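Local coordinates for protein LbaCas13a H328A (C2c2) (Lachnospiraceae bacterium NK4A179, PDB 5WLH) that binds precursor crRNA and, as a CRISPR-Cas13a (C2c2) effector nuclease, probably cleaves RNA at adenines once guided to a target, at residues A[276-288]-A[441-453]. Numbering follows the deposited sequence.
Sequences EKEAFKKFLSDYA and INYISIKYIAMGK. With nucleotides of chain B.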
loop_
_atom_site.group_PDB
_atom_site.type_symbol
_atom_site.label_atom_id
_atom_site.label_comp_id
_atom_site.label_asym_id
_atom_site.label_seq_id
_atom_site.Cartn_x
_atom_site.Cartn_y
_atom_site.Cartn_z
ATOM N N GLU A 276 7.743 -28.937 17.229
ATOM C CA GLU A 276 8.659 -27.805 17.268
ATOM C C GLU A 276 7.890 -26.508 17.446
ATOM O O GLU A 276 8.323 -25.614 18.180
ATOM C CB GLU A 276 9.504 -27.768 15.998
ATOM C CG GLU A 276 10.526 -28.917 15.943
ATOM C CD GLU A 276 11.397 -28.874 14.697
ATOM O OE1 GLU A 276 11.557 -27.777 14.122
ATOM O OE2 GLU A 276 11.924 -29.940 14.296
ATOM N N LYS A 277 6.755 -26.389 16.753
ATOM C CA LYS A 277 5.929 -25.189 16.849
ATOM C C LYS A 277 5.376 -25.018 18.260
ATOM O O LYS A 277 5.398 -23.912 18.826
ATOM C CB LYS A 277 4.790 -25.287 15.836
ATOM C CG LYS A 277 3.894 -24.052 15.788
ATOM C CD LYS A 277 4.665 -22.838 15.339
ATOM C CE LYS A 277 3.764 -21.879 14.555
ATOM N NZ LYS A 277 3.319 -22.420 13.235
ATOM N N GLU A 278 4.875 -26.105 18.846
ATOM C CA GLU A 278 4.434 -26.045 20.242
ATOM C C GLU A 278 5.568 -25.600 21.154
ATOM O O GLU A 278 5.342 -24.886 22.135
ATOM C CB GLU A 278 3.893 -27.403 20.685
ATOM C CG GLU A 278 2.547 -27.799 20.080
ATOM C CD GLU A 278 1.341 -27.112 20.724
ATOM O OE1 GLU A 278 1.513 -26.272 21.630
ATOM O OE2 GLU A 278 0.200 -27.426 20.316
ATOM N N ALA A 279 6.801 -26.016 20.854
ATOM C CA ALA A 279 7.920 -25.608 21.689
ATOM C C ALA A 279 8.137 -24.111 21.590
ATOM O O ALA A 279 8.437 -23.451 22.592
ATOM C CB ALA A 279 9.204 -26.348 21.292
ATOM N N PHE A 280 7.972 -23.555 20.388
ATOM C CA PHE A 280 8.143 -22.121 20.232
ATOM C C PHE A 280 6.996 -21.362 20.884
ATOM O O PHE A 280 7.203 -20.290 21.456
ATOM C CB PHE A 280 8.250 -21.747 18.752
ATOM C CG PHE A 280 8.480 -20.282 18.541
ATOM C CD1 PHE A 280 9.708 -19.717 18.839
ATOM C CD2 PHE A 280 7.450 -19.459 18.124
ATOM C CE1 PHE A 280 9.930 -18.366 18.688
ATOM C CE2 PHE A 280 7.668 -18.095 17.973
ATOM C CZ PHE A 280 8.900 -17.550 18.245
ATOM N N LYS A 281 5.778 -21.899 20.796
ATOM C CA LYS A 281 4.661 -21.317 21.539
ATOM C C LYS A 281 4.994 -21.199 23.021
ATOM O O LYS A 281 4.678 -20.187 23.670
ATOM C CB LYS A 281 3.416 -22.178 21.332
ATOM C CG LYS A 281 2.213 -21.718 22.115
ATOM C CD LYS A 281 0.971 -21.908 21.266
ATOM C CE LYS A 281 0.397 -23.283 21.424
ATOM N NZ LYS A 281 -0.128 -23.451 22.797
ATOM N N LYS A 282 5.666 -22.213 23.569
ATOM C CA LYS A 282 6.080 -22.145 24.963
ATOM C C LYS A 282 7.161 -21.093 25.157
ATOM O O LYS A 282 7.152 -20.373 26.159
ATOM C CB LYS A 282 6.557 -23.516 25.454
ATOM C CG LYS A 282 7.119 -23.451 26.881
ATOM C CD LYS A 282 7.187 -24.824 27.528
ATOM C CE LYS A 282 7.921 -24.752 28.864
ATOM N NZ LYS A 282 9.394 -24.872 28.682
ATOM N N PHE A 283 8.088 -20.973 24.199
ATOM C CA PHE A 283 9.065 -19.891 24.244
ATOM C C PHE A 283 8.378 -18.536 24.359
ATOM O O PHE A 283 8.803 -17.679 25.140
ATOM C CB PHE A 283 9.964 -19.932 23.003
ATOM C CG PHE A 283 10.924 -18.776 22.898
ATOM C CD1 PHE A 283 10.566 -17.596 22.246
ATOM C CD2 PHE A 283 12.200 -18.877 23.411
ATOM C CE1 PHE A 283 11.452 -16.548 22.146
ATOM C CE2 PHE A 283 13.096 -17.833 23.308
ATOM C CZ PHE A 283 12.722 -16.655 22.679
ATOM N N LEU A 284 7.352 -18.296 23.534
ATOM C CA LEU A 284 6.697 -16.989 23.555
ATOM C C LEU A 284 6.050 -16.724 24.903
ATOM O O LEU A 284 6.068 -15.591 25.401
ATOM C CB LEU A 284 5.643 -16.902 22.460
ATOM C CG LEU A 284 6.155 -16.746 21.041
ATOM C CD1 LEU A 284 4.923 -16.771 20.122
ATOM C CD2 LEU A 284 6.971 -15.453 20.865
ATOM N N SER A 285 5.487 -17.766 25.511
ATOM C CA SER A 285 4.919 -17.638 26.851
ATOM C C SER A 285 5.998 -17.330 27.890
ATOM O O SER A 285 5.863 -16.394 28.688
ATOM C CB SER A 285 4.167 -18.924 27.200
ATOM O OG SER A 285 3.560 -18.836 28.482
ATOM N N ASP A 286 7.082 -18.110 27.890
ATOM C CA ASP A 286 8.150 -17.936 28.872
ATOM C C ASP A 286 8.882 -16.622 28.695
ATOM O O ASP A 286 9.339 -16.024 29.681
ATOM C CB ASP A 286 9.149 -19.087 28.766
ATOM C CG ASP A 286 8.568 -20.387 29.242
ATOM O OD1 ASP A 286 7.567 -20.340 29.990
ATOM O OD2 ASP A 286 9.104 -21.447 28.865
ATOM N N TYR A 287 9.030 -16.167 27.449
ATOM C CA TYR A 287 9.799 -14.964 27.197
ATOM C C TYR A 287 9.086 -13.726 27.708
ATOM O O TYR A 287 9.740 -12.716 27.980
ATOM C CB TYR A 287 10.089 -14.837 25.689
ATOM C CG TYR A 287 11.106 -13.765 25.366
ATOM C CD1 TYR A 287 12.474 -14.028 25.467
ATOM C CD2 TYR A 287 10.710 -12.488 24.999
ATOM C CE1 TYR A 287 13.420 -13.049 25.202
ATOM C CE2 TYR A 287 11.642 -11.506 24.740
ATOM C CZ TYR A 287 12.999 -11.793 24.835
ATOM O OH TYR A 287 13.935 -10.831 24.589
ATOM N N ALA A 288 7.764 -13.783 27.841
ATOM C CA ALA A 288 6.987 -12.632 28.300
ATOM C C ALA A 288 7.100 -12.561 29.823
ATOM O O ALA A 288 6.178 -12.894 30.568
ATOM C CB ALA A 288 5.541 -12.751 27.843
ATOM N N ILE A 441 14.774 -12.683 15.667
ATOM C CA ILE A 441 14.111 -11.671 16.476
ATOM C C ILE A 441 12.863 -11.170 15.757
ATOM O O ILE A 441 11.814 -10.959 16.374
ATOM C CB ILE A 441 15.104 -10.544 16.793
ATOM C CG1 ILE A 441 16.206 -11.090 17.719
ATOM C CG2 ILE A 441 14.412 -9.377 17.453
ATOM C CD1 ILE A 441 17.365 -10.122 17.858
ATOM N N ASN A 442 12.945 -11.036 14.432
ATOM C CA ASN A 442 11.773 -10.671 13.642
ATOM C C ASN A 442 10.629 -11.641 13.886
ATOM O O ASN A 442 9.473 -11.240 14.070
ATOM C CB ASN A 442 12.126 -10.665 12.162
ATOM C CG ASN A 442 10.944 -10.277 11.294
ATOM O OD1 ASN A 442 10.649 -9.104 11.170
ATOM N ND2 ASN A 442 10.273 -11.267 10.693
ATOM N N TYR A 443 10.942 -12.937 13.869
ATOM C CA TYR A 443 9.903 -13.941 14.008
ATOM C C TYR A 443 9.211 -13.818 15.357
ATOM O O TYR A 443 7.982 -13.871 15.435
ATOM C CB TYR A 443 10.511 -15.332 13.819
ATOM C CG TYR A 443 9.481 -16.414 13.647
ATOM C CD1 TYR A 443 8.823 -16.593 12.436
ATOM C CD2 TYR A 443 9.150 -17.249 14.708
ATOM C CE1 TYR A 443 7.861 -17.579 12.287
ATOM C CE2 TYR A 443 8.194 -18.239 14.559
ATOM C CZ TYR A 443 7.561 -18.404 13.354
ATOM O OH TYR A 443 6.621 -19.406 13.226
ATOM N N ILE A 444 9.988 -13.629 16.427
ATOM C CA ILE A 444 9.398 -13.382 17.740
ATOM C C ILE A 444 8.541 -12.121 17.711
ATOM O O ILE A 444 7.422 -12.101 18.227
ATOM C CB ILE A 444 10.498 -13.280 18.809
ATOM C CG1 ILE A 444 11.377 -14.533 18.792
ATOM C CG2 ILE A 444 9.874 -13.081 20.195
ATOM C CD1 ILE A 444 12.648 -14.299 19.640
ATOM N N SER A 445 9.064 -11.046 17.113
ATOM C CA SER A 445 8.317 -9.795 17.048
ATOM C C SER A 445 6.956 -9.994 16.390
ATOM O O SER A 445 5.913 -9.635 16.958
ATOM C CB SER A 445 9.131 -8.754 16.284
ATOM O OG SER A 445 8.397 -7.556 16.141
ATOM N N ILE A 446 6.938 -10.612 15.210
ATOM C CA ILE A 446 5.680 -10.676 14.474
ATOM C C ILE A 446 4.694 -11.609 15.154
ATOM O O ILE A 446 3.470 -11.444 15.007
ATOM C CB ILE A 446 5.931 -11.092 13.008
ATOM C CG1 ILE A 446 6.461 -12.525 12.929
ATOM C CG2 ILE A 446 6.839 -10.051 12.320
ATOM C CD1 ILE A 446 6.641 -13.046 11.463
ATOM N N LYS A 447 5.188 -12.588 15.925
ATOM C CA LYS A 447 4.258 -13.458 16.639
ATOM C C LYS A 447 3.613 -12.737 17.824
ATOM O O LYS A 447 2.418 -12.908 18.078
ATOM C CB LYS A 447 4.963 -14.736 17.090
ATOM C CG LYS A 447 5.373 -15.631 15.921
ATOM C CD LYS A 447 4.193 -15.917 14.993
ATOM C CE LYS A 447 4.623 -16.784 13.812
ATOM N NZ LYS A 447 3.505 -17.082 12.855
ATOM N N TYR A 448 4.377 -11.946 18.585
ATOM C CA TYR A 448 3.706 -11.179 19.635
ATOM C C TYR A 448 2.713 -10.199 19.026
ATOM O O TYR A 448 1.602 -10.029 19.530
ATOM C CB TYR A 448 4.719 -10.423 20.485
ATOM C CG TYR A 448 5.394 -11.272 21.518
ATOM C CD1 TYR A 448 4.657 -11.987 22.460
ATOM C CD2 TYR A 448 6.777 -11.333 21.580
ATOM C CE1 TYR A 448 5.294 -12.773 23.424
ATOM C CE2 TYR A 448 7.411 -12.117 22.525
ATOM C CZ TYR A 448 6.671 -12.820 23.449
ATOM O OH TYR A 448 7.334 -13.567 24.406
ATOM N N ILE A 449 3.098 -9.556 17.930
ATOM C CA ILE A 449 2.177 -8.651 17.252
ATOM C C ILE A 449 0.931 -9.404 16.806
ATOM O O ILE A 449 -0.194 -8.924 16.991
ATOM C CB ILE A 449 2.896 -7.953 16.076
ATOM C CG1 ILE A 449 3.903 -6.931 16.633
ATOM C CG2 ILE A 449 1.926 -7.207 15.212
ATOM C CD1 ILE A 449 4.972 -6.524 15.652
ATOM N N ALA A 450 1.102 -10.610 16.248
ATOM C CA ALA A 450 -0.052 -11.377 15.784
ATOM C C ALA A 450 -0.961 -11.732 16.946
ATOM O O ALA A 450 -2.185 -11.688 16.817
ATOM C CB ALA A 450 0.389 -12.640 15.056
ATOM N N MET A 451 -0.374 -12.075 18.094
ATOM C CA MET A 451 -1.177 -12.306 19.299
ATOM C C MET A 451 -1.933 -11.048 19.710
ATOM O O MET A 451 -3.130 -11.105 20.015
ATOM C CB MET A 451 -0.272 -12.794 20.436
ATOM C CG MET A 451 0.286 -14.177 20.197
ATOM S SD MET A 451 1.434 -14.612 21.527
ATOM C CE MET A 451 0.297 -14.577 22.943
ATOM N N GLY A 452 -1.246 -9.897 19.738
ATOM C CA GLY A 452 -1.910 -8.663 20.118
ATOM C C GLY A 452 -3.022 -8.282 19.169
ATOM O O GLY A 452 -4.050 -7.751 19.593
ATOM N N LYS A 453 -2.839 -8.560 17.877
ATOM C CA LYS A 453 -3.897 -8.319 16.904
ATOM C C LYS A 453 -5.149 -9.113 17.248
ATOM O O LYS A 453 -6.269 -8.589 17.203
ATOM C CB LYS A 453 -3.409 -8.704 15.507
ATOM C CG LYS A 453 -4.509 -8.646 14.458
ATOM C CD LYS A 453 -3.933 -8.934 13.092
ATOM C CE LYS A 453 -4.962 -8.656 11.994
ATOM N NZ LYS A 453 -4.318 -8.845 10.657
ATOM P P C B 11 5.016 -18.763 9.799
ATOM O OP1 C B 11 4.960 -19.054 11.236
ATOM O OP2 C B 11 6.052 -19.418 8.948
ATOM O "O5'" C B 11 3.645 -19.156 9.134
ATOM C "C5'" C B 11 2.424 -18.983 9.835
ATOM C "C4'" C B 11 1.289 -19.556 9.046
ATOM O "O4'" C B 11 1.181 -18.891 7.762
ATOM C "C3'" C B 11 1.435 -21.015 8.666
ATOM O "O3'" C B 11 1.142 -21.877 9.725
ATOM C "C2'" C B 11 0.466 -21.131 7.510
ATOM O "O2'" C B 11 -0.862 -21.027 8.004
ATOM C "C1'" C B 11 0.761 -19.828 6.782
ATOM N N1 C B 11 1.834 -19.958 5.773
ATOM C C2 C B 11 1.509 -20.477 4.526
ATOM O O2 C B 11 0.339 -20.866 4.319
ATOM N N3 C B 11 2.469 -20.549 3.588
ATOM C C4 C B 11 3.711 -20.120 3.858
ATOM N N4 C B 11 4.640 -20.210 2.900
ATOM C C5 C B 11 4.066 -19.582 5.133
ATOM C C6 C B 11 3.099 -19.520 6.052
ATOM P P U B 27 -2.824 -11.149 8.408
ATOM O OP1 U B 27 -1.944 -12.208 7.923
ATOM O OP2 U B 27 -2.960 -10.996 9.883
ATOM O "O5'" U B 27 -2.319 -9.771 7.815
ATOM C "C5'" U B 27 -1.116 -9.186 8.270
ATOM C "C4'" U B 27 -0.575 -8.302 7.186
ATOM O "O4'" U B 27 0.023 -9.136 6.162
ATOM C "C3'" U B 27 -1.630 -7.442 6.462
ATOM O "O3'" U B 27 -1.095 -6.155 6.226
ATOM C "C2'" U B 27 -1.750 -8.126 5.104
ATOM O "O2'" U B 27 -2.187 -7.281 4.056
ATOM C "C1'" U B 27 -0.313 -8.586 4.919
ATOM N N1 U B 27 -0.055 -9.527 3.823
ATOM C C2 U B 27 1.207 -9.447 3.241
ATOM O O2 U B 27 2.075 -8.709 3.664
ATOM N N3 U B 27 1.422 -10.291 2.172
ATOM C C4 U B 27 0.502 -11.172 1.644
ATOM O O4 U B 27 0.823 -11.867 0.669
ATOM C C5 U B 27 -0.780 -11.163 2.286
ATOM C C6 U B 27 -1.021 -10.358 3.324
ATOM P P C B 10 9.136 -14.984 6.852
ATOM O OP1 C B 10 10.105 -15.150 7.981
ATOM O OP2 C B 10 9.257 -15.695 5.542
ATOM O "O5'" C B 10 7.694 -15.446 7.344
ATOM C "C5'" C B 10 7.073 -14.886 8.490
ATOM C "C4'" C B 10 5.583 -15.114 8.446
ATOM O "O4'" C B 10 5.049 -14.525 7.234
ATOM C "C3'" C B 10 5.130 -16.568 8.369
ATOM O "O3'" C B 10 5.092 -17.174 9.647
ATOM C "C2'" C B 10 3.759 -16.447 7.708
ATOM O "O2'" C B 10 2.803 -15.950 8.641
ATOM C "C1'" C B 10 4.024 -15.331 6.710
ATOM N N1 C B 10 4.449 -15.840 5.388
ATOM C C2 C B 10 3.444 -16.311 4.541
ATOM O O2 C B 10 2.253 -16.298 4.935
ATOM N N3 C B 10 3.790 -16.757 3.318
ATOM C C4 C B 10 5.075 -16.754 2.950
ATOM N N4 C B 10 5.375 -17.203 1.729
ATOM C C5 C B 10 6.126 -16.280 3.801
ATOM C C6 C B 10 5.776 -15.839 5.010
#
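The carbonyl oxygen of Leu284 accepts a short hydrogen bond from the phenol of Tyr448, OH to O 2.6 Å, as well as a weak backbone bond from Ala288 N. The Tyr448 hydroxyl oxygen lies in the carbonyl plane, on a lone pair (C=O...OH angle 125°), while CB of Tyr287 rests against the same Tyr448 OH at 3.3 Å. Running back past this ring, Leu284 sets CD2 over one of its faces, a CH-pi contact 3.9 Å from the centroid. A phenylalanine in place of Tyr448 would probably leave the Leu284 carbonyl with little more than the weak Ala288 N bond. Segments 276-287 and 441-453, parts of helices 268-287 and 429-458, cross at -78°, with Leu284 a knob in the hole formed by Ile444, Lys447, Tyr448 and Met451. Farther along, CE1 of Phe283 meets Ile444 CD1 at 3.6 Å, and Phe280 receives Ile444 CG1 at its edge. The Phe280 ring also lies obliquely against Tyr443; Phe403 stacks on Phe280 from helix 398-417. This packing backs a crRNA site: OP1 of C11 of chain B accepts hydrogen bonds from Tyr443 OH at 2.6 Å and Lys447 NZ at 2.9 Å. A bend at chi2 (-52°) turns the Lys447 chain from Leu284, which its CB touches, to the RNA. Lys277 from the other helix makes a salt bridge to an RNA phosphate.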